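Local coordinates for protein gamma-glutamyl-gamma-aminobutyraldehyde dehydrogenase (Burkholderia cenocepacia, PDB 4LIH) that probably oxidises aldehydes, such as gamma-glutamyl-gamma-aminobutyraldehyde, to the corresponding acids using NAD(P)+ as electron acceptor, at residues Q213-E217 against A218-A222. Numbering follows the deposited sequence.
Sequences QLAFE and AGIPA
The ring of Phe216 meets the chain leaving its helix with the CD1-CE1 side: Ala222 N lies at the ring edge, near its plane, 4.2 Å from CE1, and Ile220 O approaches obliquely, 3.7 Å from CD1. With CG anti to the backbone N (chi1 -173°) and hence beside the carbonyl carbon, the ring lies alongside the last turn, where CE1 also comes near the methyl of Ala222. A water donates to both Phe216 O, at 2.7 Å, and Ile220 O, bridging the last turn to the outgoing chain beside the ring.

The backbone itself closes the helix with a Schellman motif. Ile220 N reaches back to Ala215 O in a fairly straight bond of 3.0 Å (N-H...O 162°), while Gly219 N bonds to Phe216 O at 3.1 Å from well above that carbonyl's plane. Ala218 N keeps the helical bond to Leu214 O and adds a weak one to Ala215 O. Gly219 makes the reversal with a positive phi of 111°, a backbone shape in which a beta carbon would crowd the carbonyl oxygen of Ala218, which is why glycine suits the site. Ile220 then supplies the hydrophobic residue that commonly follows such a cap: its CG1, beside the backbone N, packs 4.1 Å from Ala215 CB. The small methyl of Ala215 lets the branched chain settle close to the helix.

This turn ends helix 206-218 and leads into strand 225-227, away from the predicted active-site Glu274. Its buried side packs on helix 88-104, with Ala215 on Trp98, Ala218 on Leu101 and Ile220 on Val94, while Ala215 and Ile220 also touch Phe225 of strand 225-227. Phe216, though largely exposed, rests on Phe31 of strand 30-32.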
ATOM      1  N   GLN A 213      -0.746 -29.553 -20.991  0.50 11.21           N
ATOM      2  CA  GLN A 213       0.332 -29.984 -21.859  0.50 11.52           C
ATOM      3  C   GLN A 213       1.275 -28.815 -22.125  0.50 11.64           C
ATOM      4  O   GLN A 213       2.491 -28.937 -21.985  0.50 11.54           O
ATOM      5  CB  GLN A 213      -0.241 -30.535 -23.175  0.50 11.70           C
ATOM      6  CG  GLN A 213      -1.081 -31.798 -23.004  0.50 11.75           C
ATOM      7  CD  GLN A 213      -1.573 -32.384 -24.325  0.50 11.87           C
ATOM      8  OE1 GLN A 213      -2.332 -31.751 -25.057  0.50 11.66           O
ATOM      9  NE2 GLN A 213      -1.174 -33.625 -24.604  0.50 12.10           N
ATOM     10  N   LEU A 214       0.688 -27.670 -22.463  1.00 11.68           N
ATOM     11  CA  LEU A 214       1.448 -26.439 -22.713  1.00 11.73           C
ATOM     12  C   LEU A 214       2.175 -25.971 -21.462  1.00 11.79           C
ATOM     13  O   LEU A 214       3.288 -25.517 -21.549  1.00 11.67           O
ATOM     14  CB  LEU A 214       0.554 -25.343 -23.262  1.00 11.67           C
ATOM     15  CG  LEU A 214      -0.131 -25.670 -24.584  1.00 11.78           C
ATOM     16  CD1 LEU A 214      -1.063 -24.515 -24.897  1.00 11.73           C
ATOM     17  CD2 LEU A 214       0.847 -25.963 -25.744  1.00 12.15           C
ATOM     18  N   ALA A 215       1.580 -26.176 -20.296  1.00 11.90           N
ATOM     19  CA  ALA A 215       2.216 -25.791 -19.031  1.00 12.14           C
ATOM     20  C   ALA A 215       3.534 -26.533 -18.824  1.00 12.94           C
ATOM     21  O   ALA A 215       4.560 -25.927 -18.502  1.00 13.29           O
ATOM     22  CB  ALA A 215       1.275 -26.065 -17.858  1.00 11.75           C
ATOM     23  N   PHE A 216       3.495 -27.838 -18.995  1.00 13.60           N
ATOM     24  CA  PHE A 216       4.687 -28.659 -18.892  1.00 14.82           C
ATOM     25  C   PHE A 216       5.713 -28.286 -19.977  1.00 14.88           C
ATOM     26  O   PHE A 216       6.900 -28.198 -19.694  1.00 14.85           O
ATOM     27  CB  PHE A 216       4.329 -30.158 -18.965  1.00 15.34           C
ATOM     28  CG  PHE A 216       5.507 -31.074 -18.703  1.00 16.10           C
ATOM     29  CD1 PHE A 216       6.044 -31.192 -17.422  1.00 16.82           C
ATOM     30  CD2 PHE A 216       6.091 -31.797 -19.727  1.00 16.83           C
ATOM     31  CE1 PHE A 216       7.128 -32.033 -17.157  1.00 16.70           C
ATOM     32  CE2 PHE A 216       7.211 -32.615 -19.474  1.00 17.14           C
ATOM     33  CZ  PHE A 216       7.719 -32.723 -18.186  1.00 17.27           C
ATOM     34  N   GLU A 217       5.247 -28.039 -21.195  1.00 15.33           N
ATOM     35  CA  GLU A 217       6.116 -27.580 -22.282  1.00 15.99           C
ATOM     36  C   GLU A 217       6.855 -26.267 -21.916  1.00 15.64           C
ATOM     37  O   GLU A 217       8.001 -26.053 -22.295  1.00 15.20           O
ATOM     38  CB  GLU A 217       5.275 -27.359 -23.544  1.00 16.60           C
ATOM     39  CG  GLU A 217       6.101 -27.087 -24.783  1.00 17.83           C
ATOM     40  CD  GLU A 217       5.250 -26.830 -26.011  1.00 18.10           C
ATOM     41  OE1 GLU A 217       4.146 -27.358 -26.076  1.00 18.29           O
ATOM     42  OE2 GLU A 217       5.731 -26.167 -26.952  1.00 19.58           O
ATOM     43  N   ALA A 218       6.180 -25.397 -21.174  1.00 14.83           N
ATOM     44  CA  ALA A 218       6.741 -24.095 -20.805  1.00 14.39           C
ATOM     45  C   ALA A 218       7.716 -24.157 -19.648  1.00 14.16           C
ATOM     46  O   ALA A 218       8.383 -23.146 -19.362  1.00 14.22           O
ATOM     47  CB  ALA A 218       5.611 -23.137 -20.450  1.00 14.58           C
ATOM     48  N   GLY A 219       7.733 -25.287 -18.922  1.00 13.85           N
ATOM     49  CA  GLY A 219       8.596 -25.441 -17.758  1.00 13.46           C
ATOM     50  C   GLY A 219       7.919 -25.500 -16.389  1.00 13.14           C
ATOM     51  O   GLY A 219       8.581 -25.446 -15.367  1.00 13.00           O
ATOM     52  N   ILE A 220       6.609 -25.645 -16.340  1.00 12.76           N
ATOM     53  CA  ILE A 220       5.955 -25.812 -15.033  1.00 12.66           C
ATOM     54  C   ILE A 220       6.284 -27.232 -14.587  1.00 12.79           C
ATOM     55  O   ILE A 220       5.990 -28.193 -15.319  1.00 13.21           O
ATOM     56  CB  ILE A 220       4.437 -25.573 -15.114  1.00 12.52           C
ATOM     57  CG1 ILE A 220       4.133 -24.146 -15.570  1.00 12.50           C
ATOM     58  CG2 ILE A 220       3.780 -25.885 -13.771  1.00 12.36           C
ATOM     59  CD1 ILE A 220       4.229 -23.151 -14.432  1.00 12.64           C
ATOM     60  N   PRO A 221       6.923 -27.381 -13.413  1.00 12.74           N
ATOM     61  CA  PRO A 221       7.422 -28.737 -13.088  1.00 12.98           C
ATOM     62  C   PRO A 221       6.320 -29.805 -12.923  1.00 12.82           C
ATOM     63  O   PRO A 221       5.135 -29.487 -12.656  1.00 12.72           O
ATOM     64  CB  PRO A 221       8.219 -28.524 -11.792  1.00 13.03           C
ATOM     65  CG  PRO A 221       8.543 -27.073 -11.755  1.00 12.98           C
ATOM     66  CD  PRO A 221       7.423 -26.351 -12.466  1.00 12.91           C
ATOM     67  N   ALA A 222       6.718 -31.057 -13.093  1.00 12.74           N
ATOM     68  CA  ALA A 222       5.816 -32.180 -12.919  1.00 12.54           C
ATOM     69  C   ALA A 222       5.141 -32.061 -11.565  1.00 12.09           C
ATOM     70  O   ALA A 222       5.794 -31.817 -10.518  1.00 12.12           O
ATOM     71  CB  ALA A 222       6.561 -33.490 -12.995  1.00 12.65           C
TER
HETATM   72  O   HOH W   1       8.020 -28.572 -17.253  1.00 18.34           O